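Local coordinates for poly-beta-1,6-N-acetyl-D-glucosamine export protein (Escherichia coli, PDB 4Y25) that exports the biofilm adhesin poly-beta-1,6-N-acetyl-D-glucosamine across the bacterial outer membrane, this chain being its C-terminal beta-barrel domain, at residues N44-G50 / L69-R75; P96-G102 / S114-L119; L7-A13 / F291-F297; N109-Q115 / Q138-Y144. All coordinates share one frame; numbering follows the deposited sequence.

Contact 1: N44-G50 / L69-R75; sequences NWRGFAG and LAGVEWR
R46 and E73 face each other in an antiparallel hydrogen-bonded pair and are joined twice, through the backbone and through their charges. R46 N gives its hydrogen to E73 O (2.8 Å), and E73 N returns one to R46 O. Above them the side chains run the same way, and the guanidinium meets the carboxylate edge-on in a salt bridge in which R46 NE (3.0 Å) and R46 NH2 (3.3 Å) both donate to E73 OE1. Both nitrogens come from one face of the carboxylate, on the syn side of OE1. The other oxygen, OE2, accepts from the indole of W80, so this buried carboxylate is satisfied at both ends. Farther along, F48 N and G71 N exchange bonds with G71 O and F48 O, and G50 pairs likewise with L69. With CG set between its backbone N and carbonyl carbon (chi1 60°), the F48 ring folds over G71, whose CA sits 3.8 Å from the ring centroid. A bare glycine leaves space for that ring. On the outer side W74 turns its edge to the face of W45 in a T-shaped pair (planes at 72°), while N44 CB covers W74, and V72 CG1 touches the W45 edge at CE3 (3.5 Å). Charges inward, indoles outward near the strand ends: this is a hairpin of an outer-membrane beta barrel, the tryptophans consistent with its aromatic girdle.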
# COMPACT_ATOMS: atom_id res chain seq x y z
N ASN A 44 15.00 -20.86 5.13
CA ASN A 44 14.02 -19.88 5.58
C ASN A 44 14.52 -18.43 5.57
O ASN A 44 13.73 -17.50 5.55
CB ASN A 44 13.54 -20.23 6.99
CG ASN A 44 12.86 -21.58 7.05
OD1 ASN A 44 12.35 -22.08 6.05
ND2 ASN A 44 12.86 -22.19 8.23
N TRP A 45 15.84 -18.26 5.59
CA TRP A 45 16.42 -16.93 5.73
C TRP A 45 16.75 -16.27 4.39
O TRP A 45 17.34 -16.89 3.51
CB TRP A 45 17.68 -16.99 6.59
CG TRP A 45 17.39 -17.23 8.03
CD1 TRP A 45 17.20 -18.43 8.64
CD2 TRP A 45 17.25 -16.23 9.05
NE1 TRP A 45 16.96 -18.25 9.98
CE2 TRP A 45 16.98 -16.91 10.26
CE3 TRP A 45 17.32 -14.84 9.06
CZ2 TRP A 45 16.78 -16.24 11.46
CZ3 TRP A 45 17.13 -14.17 10.26
CH2 TRP A 45 16.86 -14.87 11.44
N ARG A 46 16.37 -15.00 4.26
CA ARG A 46 16.76 -14.19 3.12
C ARG A 46 17.17 -12.80 3.59
O ARG A 46 16.56 -12.22 4.49
CB ARG A 46 15.63 -14.08 2.10
CG ARG A 46 15.23 -15.41 1.46
CD ARG A 46 14.48 -15.20 0.15
NE ARG A 46 13.28 -14.39 0.32
CZ ARG A 46 12.56 -13.92 -0.69
NH1 ARG A 46 12.90 -14.18 -1.94
NH2 ARG A 46 11.48 -13.18 -0.45
N GLY A 47 18.23 -12.26 2.99
CA GLY A 47 18.65 -10.90 3.26
C GLY A 47 18.33 -10.03 2.06
O GLY A 47 18.38 -10.49 0.92
N PHE A 48 17.98 -8.78 2.31
CA PHE A 48 17.65 -7.87 1.22
C PHE A 48 18.26 -6.49 1.43
O PHE A 48 18.47 -6.05 2.55
CB PHE A 48 16.13 -7.74 1.05
CG PHE A 48 15.42 -7.22 2.27
CD1 PHE A 48 15.26 -5.85 2.47
CD2 PHE A 48 14.91 -8.09 3.22
CE1 PHE A 48 14.61 -5.37 3.59
CE2 PHE A 48 14.26 -7.60 4.35
CZ PHE A 48 14.11 -6.24 4.53
N ALA A 49 18.56 -5.83 0.32
CA ALA A 49 18.98 -4.44 0.33
C ALA A 49 18.15 -3.69 -0.71
O ALA A 49 17.67 -4.30 -1.67
CB ALA A 49 20.46 -4.31 0.04
N GLY A 50 17.98 -2.39 -0.53
CA GLY A 50 17.13 -1.63 -1.42
C GLY A 50 17.36 -0.14 -1.44
O GLY A 50 18.26 0.38 -0.79
N LEU A 69 18.27 1.16 2.39
CA LEU A 69 17.77 0.22 3.37
C LEU A 69 18.37 -1.17 3.24
O LEU A 69 18.84 -1.56 2.17
CB LEU A 69 16.24 0.14 3.29
CG LEU A 69 15.61 -0.00 1.91
CD1 LEU A 69 15.28 -1.46 1.61
CD2 LEU A 69 14.37 0.87 1.79
N ALA A 70 18.34 -1.90 4.34
CA ALA A 70 18.81 -3.28 4.39
C ALA A 70 18.11 -4.00 5.54
O ALA A 70 17.84 -3.40 6.58
CB ALA A 70 20.32 -3.33 4.57
N GLY A 71 17.80 -5.27 5.34
CA GLY A 71 17.12 -6.04 6.36
C GLY A 71 17.14 -7.53 6.08
O GLY A 71 17.67 -7.98 5.07
N VAL A 72 16.56 -8.30 7.00
CA VAL A 72 16.51 -9.75 6.85
C VAL A 72 15.06 -10.23 6.88
O VAL A 72 14.19 -9.58 7.47
CB VAL A 72 17.30 -10.45 7.97
CG1 VAL A 72 17.82 -11.79 7.47
CG2 VAL A 72 18.47 -9.59 8.42
N GLU A 73 14.80 -11.36 6.24
CA GLU A 73 13.46 -11.95 6.23
C GLU A 73 13.51 -13.43 6.60
O GLU A 73 14.29 -14.19 6.02
CB GLU A 73 12.81 -11.79 4.86
CG GLU A 73 11.42 -12.42 4.77
CD GLU A 73 11.02 -12.80 3.36
OE1 GLU A 73 11.68 -13.67 2.77
OE2 GLU A 73 10.04 -12.22 2.84
N TRP A 74 12.69 -13.82 7.56
CA TRP A 74 12.53 -15.23 7.89
C TRP A 74 11.16 -15.70 7.43
O TRP A 74 10.19 -14.95 7.50
CB TRP A 74 12.70 -15.47 9.39
CG TRP A 74 12.76 -16.93 9.75
CD1 TRP A 74 13.86 -17.73 9.78
CD2 TRP A 74 11.65 -17.76 10.13
NE1 TRP A 74 13.52 -19.00 10.16
CE2 TRP A 74 12.17 -19.05 10.37
CE3 TRP A 74 10.28 -17.54 10.28
CZ2 TRP A 74 11.36 -20.12 10.77
CZ3 TRP A 74 9.48 -18.60 10.67
CH2 TRP A 74 10.02 -19.87 10.91
N ARG A 75 11.08 -16.94 6.95
CA ARG A 75 9.88 -17.41 6.27
C ARG A 75 9.71 -18.93 6.38
O ARG A 75 10.45 -19.70 5.78
CB ARG A 75 9.91 -16.94 4.80
CG ARG A 75 8.99 -17.62 3.75
CD ARG A 75 7.64 -18.15 4.23
NE ARG A 75 6.99 -18.99 3.22
CZ ARG A 75 7.36 -20.24 2.94
NH1 ARG A 75 8.39 -20.79 3.57
NH2 ARG A 75 6.72 -20.92 2.00

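Contact 2: P96-G102 / S114-L119; sequences PGARLSG and SQLERL
L100 and L116 form the central hydrogen-bonded pair of this antiparallel hairpin, each backbone N bonded to the other's O. G102 and S114 repeat the exchange at one end, with G102 N 3.0 Å from S114 O and S114 N 2.8 Å from G102 O. At the other end R118 N bonds to A98 O; the reverse link, A98 N to R118 O, is modelled too short to be trusted in detail. Apolar contact lies mainly on the outer face, where L100 and L116 meet at their first carbons, CB to CB 4.2 Å, and their branches then diverge; leucine suits a surface that probably meets lipid. There too the long R118 chain passes A98, whose small CB allows NE to come within 3.9 Å. Polar side chains occupy the inner face. R99 has CG opposite its backbone N (chi1 179°), which brings CG and CD beside the other strand: R99 CG lies 3.5 Å from L116 O and R99 CD 3.5 Å from Q115 NE2, while E117 runs alongside at a looser distance. The R99 guanidinium and the Q115 amide planes stand 52° apart. On the short S101 packs the aliphatic part of Q115, where Q115 CG lies 3.6 Å from S101 CB. A bend at chi3 turns the R99 guanidinium to the next strand, where E82 and E84 form salt bridges with it. Strand 79-89 thus flanks 96-102, bonding to G97, R99 and S101, and strand 134-144 flanks 114-119 through backbone bonds to Q115 and E117.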
# COMPACT_ATOMS: atom_id res chain seq x y z
N PRO A 96 17.67 8.39 11.04
CA PRO A 96 17.59 6.93 11.07
C PRO A 96 16.18 6.37 10.90
O PRO A 96 15.20 7.06 11.18
CB PRO A 96 18.12 6.60 12.46
CG PRO A 96 17.73 7.77 13.28
CD PRO A 96 17.90 8.96 12.38
N GLY A 97 16.09 5.12 10.46
CA GLY A 97 14.81 4.48 10.24
C GLY A 97 14.85 2.96 10.32
O GLY A 97 15.80 2.33 9.87
N ALA A 98 13.80 2.37 10.89
CA ALA A 98 13.73 0.91 11.03
C ALA A 98 12.30 0.38 10.93
O ALA A 98 11.34 1.07 11.28
CB ALA A 98 14.34 0.49 12.36
N ARG A 99 12.16 -0.85 10.45
CA ARG A 99 10.85 -1.47 10.35
C ARG A 99 10.85 -2.91 10.86
O ARG A 99 11.76 -3.69 10.56
CB ARG A 99 10.35 -1.43 8.91
CG ARG A 99 8.98 -2.07 8.71
CD ARG A 99 8.45 -1.83 7.31
NE ARG A 99 9.33 -2.40 6.29
CZ ARG A 99 9.33 -3.68 5.95
NH1 ARG A 99 8.51 -4.54 6.54
NH2 ARG A 99 10.17 -4.11 5.01
N LEU A 100 9.84 -3.25 11.64
CA LEU A 100 9.64 -4.61 12.10
C LEU A 100 8.21 -5.04 11.80
O LEU A 100 7.26 -4.36 12.18
CB LEU A 100 9.93 -4.74 13.60
CG LEU A 100 9.68 -6.13 14.19
CD1 LEU A 100 10.59 -7.17 13.55
CD2 LEU A 100 9.85 -6.12 15.70
N SER A 101 8.06 -6.17 11.12
CA SER A 101 6.74 -6.62 10.71
C SER A 101 6.66 -8.13 10.58
O SER A 101 7.68 -8.81 10.42
CB SER A 101 6.34 -5.96 9.39
OG SER A 101 7.31 -6.21 8.39
N GLY A 102 5.44 -8.65 10.63
CA GLY A 102 5.21 -10.07 10.46
C GLY A 102 3.74 -10.45 10.51
O GLY A 102 2.90 -9.68 10.96
N SER A 114 1.30 -7.85 12.35
CA SER A 114 1.81 -6.75 13.17
C SER A 114 2.86 -5.98 12.39
O SER A 114 3.51 -6.53 11.50
CB SER A 114 2.39 -7.29 14.48
OG SER A 114 2.68 -6.25 15.40
N GLN A 115 3.05 -4.70 12.72
CA GLN A 115 4.02 -3.89 12.00
C GLN A 115 4.45 -2.63 12.76
O GLN A 115 3.64 -1.76 13.05
CB GLN A 115 3.46 -3.50 10.63
CG GLN A 115 4.48 -2.89 9.68
CD GLN A 115 4.23 -3.29 8.24
OE1 GLN A 115 3.24 -3.94 7.92
NE2 GLN A 115 5.14 -2.89 7.36
N LEU A 116 5.74 -2.56 13.08
CA LEU A 116 6.35 -1.39 13.70
C LEU A 116 7.24 -0.64 12.73
O LEU A 116 8.01 -1.26 11.99
CB LEU A 116 7.19 -1.80 14.91
CG LEU A 116 6.48 -2.29 16.15
CD1 LEU A 116 7.54 -2.64 17.16
CD2 LEU A 116 5.55 -1.21 16.65
N GLU A 117 7.16 0.69 12.73
CA GLU A 117 7.98 1.48 11.83
C GLU A 117 8.54 2.76 12.44
O GLU A 117 7.87 3.46 13.20
CB GLU A 117 7.20 1.83 10.55
CG GLU A 117 6.05 0.89 10.20
CD GLU A 117 5.68 0.90 8.73
OE1 GLU A 117 6.13 1.82 8.01
OE2 GLU A 117 4.95 -0.01 8.29
N ARG A 118 9.80 3.03 12.11
CA ARG A 118 10.40 4.35 12.22
C ARG A 118 11.30 4.52 10.99
O ARG A 118 11.99 3.58 10.62
CB ARG A 118 11.19 4.51 13.53
CG ARG A 118 12.58 3.88 13.52
CD ARG A 118 13.49 4.40 14.63
NE ARG A 118 14.49 3.40 15.01
CZ ARG A 118 15.55 3.65 15.78
NH1 ARG A 118 15.76 4.88 16.24
NH2 ARG A 118 16.40 2.68 16.07
N LEU A 119 11.20 5.63 10.28
CA LEU A 119 10.07 6.54 10.36
C LEU A 119 8.92 5.92 9.59
O LEU A 119 9.14 5.07 8.73
CB LEU A 119 10.42 7.92 9.78
CG LEU A 119 11.76 8.57 10.14
CD1 LEU A 119 12.87 8.11 9.20
CD2 LEU A 119 11.63 10.08 10.09

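Contact 3: L7-A13 / F291-F297; sequences LAELRIA and FDMTFRF
F297 packs on A8 and L10, and its ring can be followed outward. CB leaves the strand on the side that also carries F295 and M293, and with CG between the backbone N and the carbonyl carbon (chi1 65°) the ring reaches across to 7-13. CD1 then lies 3.7 Å from A8 O, the same carbonyl that accepts the F297 backbone N. CE1 comes edge-on to L10, 3.8 Å from its N and 3.9 Å from its CB. At the tip, CZ is 4.1 Å from A8 CB, and that methyl stands over the ring face, 15° off the normal; a side chain this small lets the phenyl lie close. Here the first and last strands of the sheet, 8-20 and 283-297, meet antiparallel and close the barrel. Beyond F297, paired backbone bonds link L10 with F295 and I12 with M293. L10 CD2 meets the F295 ring edge at CD2 (3.7 Å), and I12 CG2 touches M293 CB (3.6 Å), apolar groups consistent with an outer surface that probably meets lipid. The opposite face carries charged side chains: E9, R11 and R296 form a salt-bridge network, though the closeness of E9 to R296 in the model is doubtful. D292 turns instead to R259, with which it makes a salt bridge.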
# COMPACT_ATOMS: atom_id res chain seq x y z
N LEU A 7 14.92 -18.43 -6.18
CA LEU A 7 16.20 -17.81 -6.49
C LEU A 7 16.27 -16.42 -5.85
O LEU A 7 15.52 -16.11 -4.93
CB LEU A 7 16.40 -17.69 -8.01
CG LEU A 7 16.28 -18.92 -8.92
CD1 LEU A 7 14.83 -19.28 -9.21
CD2 LEU A 7 17.03 -18.66 -10.22
N ALA A 8 17.18 -15.60 -6.36
CA ALA A 8 17.25 -14.20 -5.95
C ALA A 8 16.10 -13.44 -6.60
O ALA A 8 15.68 -13.78 -7.71
CB ALA A 8 18.59 -13.59 -6.34
N GLU A 9 15.59 -12.42 -5.92
CA GLU A 9 14.42 -11.70 -6.42
C GLU A 9 14.64 -10.19 -6.44
O GLU A 9 15.05 -9.59 -5.45
CB GLU A 9 13.20 -12.04 -5.56
CG GLU A 9 11.96 -11.23 -5.89
CD GLU A 9 10.73 -11.71 -5.14
OE1 GLU A 9 9.95 -10.86 -4.65
OE2 GLU A 9 10.54 -12.94 -5.03
N LEU A 10 14.36 -9.58 -7.59
CA LEU A 10 14.38 -8.12 -7.70
C LEU A 10 12.97 -7.57 -7.75
O LEU A 10 12.17 -7.94 -8.60
CB LEU A 10 15.15 -7.68 -8.95
CG LEU A 10 14.98 -6.20 -9.32
CD1 LEU A 10 15.51 -5.29 -8.22
CD2 LEU A 10 15.64 -5.89 -10.66
N ARG A 11 12.66 -6.67 -6.82
CA ARG A 11 11.37 -6.00 -6.83
C ARG A 11 11.58 -4.51 -7.10
O ARG A 11 12.41 -3.86 -6.46
CB ARG A 11 10.62 -6.23 -5.52
CG ARG A 11 9.96 -4.99 -4.93
CD ARG A 11 9.01 -5.34 -3.79
NE ARG A 11 8.01 -6.33 -4.19
CZ ARG A 11 8.01 -7.60 -3.81
NH1 ARG A 11 8.97 -8.06 -3.01
NH2 ARG A 11 7.06 -8.42 -4.22
N ILE A 12 10.84 -3.99 -8.06
CA ILE A 12 10.88 -2.57 -8.38
C ILE A 12 9.45 -2.07 -8.55
O ILE A 12 8.66 -2.65 -9.30
CB ILE A 12 11.72 -2.28 -9.65
CG1 ILE A 12 11.51 -0.85 -10.12
CG2 ILE A 12 11.39 -3.27 -10.76
CD1 ILE A 12 12.13 0.19 -9.21
N ALA A 13 9.11 -1.01 -7.83
CA ALA A 13 7.76 -0.48 -7.85
C ALA A 13 7.79 1.04 -7.84
O ALA A 13 8.66 1.64 -7.21
CB ALA A 13 6.95 -1.00 -6.67
N PHE A 291 3.01 1.19 -10.85
CA PHE A 291 3.53 -0.00 -11.50
C PHE A 291 4.40 -0.79 -10.53
O PHE A 291 4.84 -0.27 -9.51
CB PHE A 291 4.32 0.36 -12.77
CG PHE A 291 5.72 0.83 -12.50
CD1 PHE A 291 5.98 2.17 -12.25
CD2 PHE A 291 6.79 -0.06 -12.51
CE1 PHE A 291 7.27 2.61 -12.01
CE2 PHE A 291 8.08 0.37 -12.26
CZ PHE A 291 8.32 1.71 -12.01
N ASP A 292 4.63 -2.05 -10.86
CA ASP A 292 5.50 -2.91 -10.07
C ASP A 292 6.04 -4.03 -10.94
O ASP A 292 5.35 -4.53 -11.83
CB ASP A 292 4.75 -3.50 -8.87
CG ASP A 292 3.68 -4.49 -9.28
OD1 ASP A 292 4.01 -5.68 -9.47
OD2 ASP A 292 2.50 -4.08 -9.41
N MET A 293 7.28 -4.42 -10.69
CA MET A 293 7.89 -5.52 -11.42
C MET A 293 8.69 -6.40 -10.48
O MET A 293 9.40 -5.90 -9.60
CB MET A 293 8.80 -5.00 -12.54
CG MET A 293 8.06 -4.39 -13.72
SD MET A 293 9.19 -3.82 -15.00
CE MET A 293 10.03 -2.49 -14.14
N THR A 294 8.55 -7.71 -10.64
CA THR A 294 9.35 -8.65 -9.87
C THR A 294 10.07 -9.59 -10.82
O THR A 294 9.46 -10.20 -11.70
CB THR A 294 8.49 -9.46 -8.87
OG1 THR A 294 7.72 -10.44 -9.58
CG2 THR A 294 7.57 -8.54 -8.09
N PHE A 295 11.38 -9.70 -10.65
CA PHE A 295 12.19 -10.61 -11.45
C PHE A 295 12.92 -11.59 -10.56
O PHE A 295 13.16 -11.32 -9.39
CB PHE A 295 13.18 -9.82 -12.31
CG PHE A 295 12.57 -8.68 -13.05
CD1 PHE A 295 11.69 -8.90 -14.09
CD2 PHE A 295 12.88 -7.37 -12.70
CE1 PHE A 295 11.12 -7.84 -14.78
CE2 PHE A 295 12.32 -6.31 -13.39
CZ PHE A 295 11.44 -6.55 -14.42
N ARG A 296 13.27 -12.75 -11.12
CA ARG A 296 14.03 -13.75 -10.40
C ARG A 296 15.22 -14.18 -11.24
O ARG A 296 15.08 -14.39 -12.44
CB ARG A 296 13.15 -14.95 -10.03
CG ARG A 296 11.85 -14.54 -9.35
CD ARG A 296 11.06 -15.73 -8.86
NE ARG A 296 11.75 -16.44 -7.78
CZ ARG A 296 11.71 -16.06 -6.50
NH1 ARG A 296 11.03 -14.99 -6.14
NH2 ARG A 296 12.37 -16.76 -5.58
N PHE A 297 16.38 -14.31 -10.62
CA PHE A 297 17.62 -14.41 -11.38
C PHE A 297 18.79 -15.01 -10.62
O PHE A 297 18.63 -15.79 -9.68
CB PHE A 297 18.02 -13.02 -11.88
CG PHE A 297 18.37 -12.06 -10.78
CD1 PHE A 297 17.38 -11.44 -10.04
CD2 PHE A 297 19.70 -11.79 -10.47
CE1 PHE A 297 17.71 -10.57 -9.02
CE2 PHE A 297 20.03 -10.93 -9.45
CZ PHE A 297 19.04 -10.32 -8.72

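Contact 4: N109-Q115 / Q138-Y144; sequences NWRIGSQ and QAYVRWY
Two adjacent strands of the transmembrane barrel meet here, and on their outer face W110 and W143 form an aromatic pair of the kind found in the girdle of outer-membrane proteins. The indoles make an offset stack: the six-membered ring of W110 and the five-membered ring of W143 have centroids 4.2 Å apart and planes at 19°. W143 CD1 rides over the W110 face, 3.3 Å from W110 NE1, and W143 CB covers the six-membered ring. V141 CG1 fills in at the edge of W110, 3.7 Å from CE3, and its other methyl, CG2, meets I112 CG1. Along the backbone R111 and R142 exchange hydrogen bonds, as do G113 and Y140, and Q115 and Q138; N109 O receives Y144 N at 2.8 Å. On the inner face the Y140 ring, its CG held between backbone N and carbonyl carbon, lies flat on G113, whose CA is 3.6 Å from the ring centroid. This is an aromatic covering the backbone of a glycine, which has no side chain to obstruct it. Next to it the guanidiniums of R111 and R142 stack face on face, planes at 8° and centres 4.2 Å apart. R111 is also held by a cation-pi contact with W103. Q115 and Q138 touch through their aliphatic bases, CB to CB at 3.8 Å. Two like charges laid flat together would probably make this part of the inner wall electropositive; such stacking directs the N-H groups outward in the guanidinium planes, where they could meet water or anions, while the indoles suit the outer surface.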
# COMPACT_ATOMS: atom_id res chain seq x y z
N ASN A 109 -7.92 -20.24 8.57
CA ASN A 109 -8.92 -19.25 8.16
C ASN A 109 -8.61 -17.87 8.74
O ASN A 109 -9.07 -16.85 8.21
CB ASN A 109 -10.33 -19.67 8.59
CG ASN A 109 -10.70 -21.05 8.10
OD1 ASN A 109 -9.85 -21.91 7.91
ND2 ASN A 109 -12.00 -21.27 7.89
N TRP A 110 -7.85 -17.83 9.83
CA TRP A 110 -7.51 -16.57 10.50
C TRP A 110 -6.01 -16.27 10.47
O TRP A 110 -5.18 -17.14 10.69
CB TRP A 110 -8.00 -16.58 11.96
CG TRP A 110 -9.50 -16.63 12.14
CD1 TRP A 110 -10.29 -17.72 11.97
CD2 TRP A 110 -10.35 -15.58 12.58
NE1 TRP A 110 -11.59 -17.41 12.25
CE2 TRP A 110 -11.66 -16.10 12.63
CE3 TRP A 110 -10.15 -14.24 12.93
CZ2 TRP A 110 -12.75 -15.35 13.00
CZ3 TRP A 110 -11.24 -13.48 13.30
CH2 TRP A 110 -12.53 -14.04 13.34
N ARG A 111 -5.68 -15.01 10.20
CA ARG A 111 -4.30 -14.55 10.23
C ARG A 111 -4.19 -13.21 10.94
O ARG A 111 -5.01 -12.32 10.73
CB ARG A 111 -3.74 -14.43 8.81
CG ARG A 111 -2.41 -13.71 8.73
CD ARG A 111 -2.00 -13.45 7.30
NE ARG A 111 -1.72 -14.69 6.59
CZ ARG A 111 -1.04 -14.76 5.45
NH1 ARG A 111 -0.84 -15.94 4.87
NH2 ARG A 111 -0.56 -13.66 4.90
N ILE A 112 -3.17 -13.07 11.79
CA ILE A 112 -2.93 -11.82 12.48
C ILE A 112 -1.59 -11.24 12.05
O ILE A 112 -0.60 -11.96 11.96
CB ILE A 112 -2.98 -12.00 14.01
CG1 ILE A 112 -4.41 -12.36 14.45
CG2 ILE A 112 -2.51 -10.75 14.73
CD1 ILE A 112 -4.61 -12.40 15.95
N GLY A 113 -1.57 -9.94 11.77
CA GLY A 113 -0.36 -9.27 11.33
C GLY A 113 0.00 -8.08 12.20
O GLY A 113 -0.87 -7.38 12.71
N SER A 114 1.30 -7.85 12.35
CA SER A 114 1.81 -6.75 13.17
C SER A 114 2.86 -5.98 12.39
O SER A 114 3.51 -6.53 11.50
CB SER A 114 2.39 -7.29 14.48
OG SER A 114 2.68 -6.25 15.40
N GLN A 115 3.05 -4.70 12.72
CA GLN A 115 4.02 -3.89 12.00
C GLN A 115 4.45 -2.63 12.76
O GLN A 115 3.64 -1.76 13.05
CB GLN A 115 3.46 -3.50 10.63
CG GLN A 115 4.48 -2.89 9.68
CD GLN A 115 4.23 -3.29 8.24
OE1 GLN A 115 3.24 -3.94 7.92
NE2 GLN A 115 5.14 -2.89 7.36
N GLN A 138 1.18 -0.81 13.41
CA GLN A 138 0.05 -1.35 12.68
C GLN A 138 -0.33 -2.74 13.19
O GLN A 138 0.53 -3.49 13.66
CB GLN A 138 0.34 -1.43 11.18
CG GLN A 138 0.73 -0.12 10.53
CD GLN A 138 0.84 -0.24 9.02
OE1 GLN A 138 0.44 -1.25 8.43
NE2 GLN A 138 1.39 0.78 8.38
N ALA A 139 -1.61 -3.07 13.10
CA ALA A 139 -2.08 -4.42 13.36
C ALA A 139 -3.26 -4.74 12.45
O ALA A 139 -4.04 -3.84 12.10
CB ALA A 139 -2.46 -4.59 14.81
N TYR A 140 -3.40 -6.00 12.06
CA TYR A 140 -4.56 -6.40 11.27
C TYR A 140 -4.98 -7.85 11.50
O TYR A 140 -4.18 -8.68 11.94
CB TYR A 140 -4.31 -6.17 9.77
CG TYR A 140 -3.22 -7.02 9.16
CD1 TYR A 140 -3.49 -8.30 8.68
CD2 TYR A 140 -1.93 -6.53 9.01
CE1 TYR A 140 -2.50 -9.07 8.10
CE2 TYR A 140 -0.93 -7.29 8.43
CZ TYR A 140 -1.22 -8.56 7.98
OH TYR A 140 -0.23 -9.33 7.40
N VAL A 141 -6.24 -8.13 11.20
CA VAL A 141 -6.79 -9.48 11.31
C VAL A 141 -7.58 -9.81 10.05
O VAL A 141 -8.43 -9.03 9.61
CB VAL A 141 -7.71 -9.62 12.55
CG1 VAL A 141 -8.37 -10.99 12.57
CG2 VAL A 141 -6.92 -9.39 13.82
N ARG A 142 -7.30 -10.97 9.47
CA ARG A 142 -7.93 -11.39 8.22
C ARG A 142 -8.63 -12.74 8.39
O ARG A 142 -8.06 -13.67 8.98
CB ARG A 142 -6.88 -11.41 7.10
CG ARG A 142 -7.03 -12.48 6.03
CD ARG A 142 -5.79 -12.46 5.12
NE ARG A 142 -5.49 -13.76 4.51
CZ ARG A 142 -4.66 -13.93 3.49
NH1 ARG A 142 -4.05 -12.89 2.94
NH2 ARG A 142 -4.45 -15.15 3.00
N TRP A 143 -9.86 -12.84 7.90
CA TRP A 143 -10.70 -14.02 8.14
C TRP A 143 -11.36 -14.54 6.86
O TRP A 143 -12.07 -13.80 6.18
CB TRP A 143 -11.76 -13.69 9.19
CG TRP A 143 -12.82 -14.73 9.33
CD1 TRP A 143 -12.63 -16.08 9.37
CD2 TRP A 143 -14.23 -14.51 9.42
NE1 TRP A 143 -13.84 -16.72 9.49
CE2 TRP A 143 -14.84 -15.77 9.52
CE3 TRP A 143 -15.03 -13.37 9.43
CZ2 TRP A 143 -16.22 -15.93 9.63
CZ3 TRP A 143 -16.40 -13.52 9.54
CH2 TRP A 143 -16.98 -14.79 9.64
N TYR A 144 -11.13 -15.82 6.57
CA TYR A 144 -11.64 -16.44 5.34
C TYR A 144 -12.78 -17.41 5.61
O TYR A 144 -12.56 -18.58 5.89
CB TYR A 144 -10.51 -17.15 4.58
CG TYR A 144 -9.57 -16.16 3.99
CD1 TYR A 144 -9.84 -14.81 4.09
CD2 TYR A 144 -8.47 -16.54 3.23
CE1 TYR A 144 -9.00 -13.84 3.53
CE2 TYR A 144 -7.63 -15.57 2.64
CZ TYR A 144 -7.93 -14.21 2.79
OH TYR A 144 -7.16 -13.22 2.23

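All four contacts join neighbouring strands of one antiparallel sheet of 16 strands, closed into a barrel. Contact 3 pairs the first strand with the last, so the others are nested within the loop it closes. Contact 1, on the third and fourth strands, comes before contacts 2 and 4 along the chain. Those two interlock: they share S114 and Q115 on strand 110-118, which bonds to 94-105 on one edge and 134-144 on the other; the centres of contacts 2 and 4 are about 17 Å apart. Centres of contacts 1 and 2, and of 1 and 3, are about 14 Å apart; contacts 3 and 4 lie farthest apart, about 25 Å. Consecutive pairing plus one closing seam yields a continuous wall for the export channel.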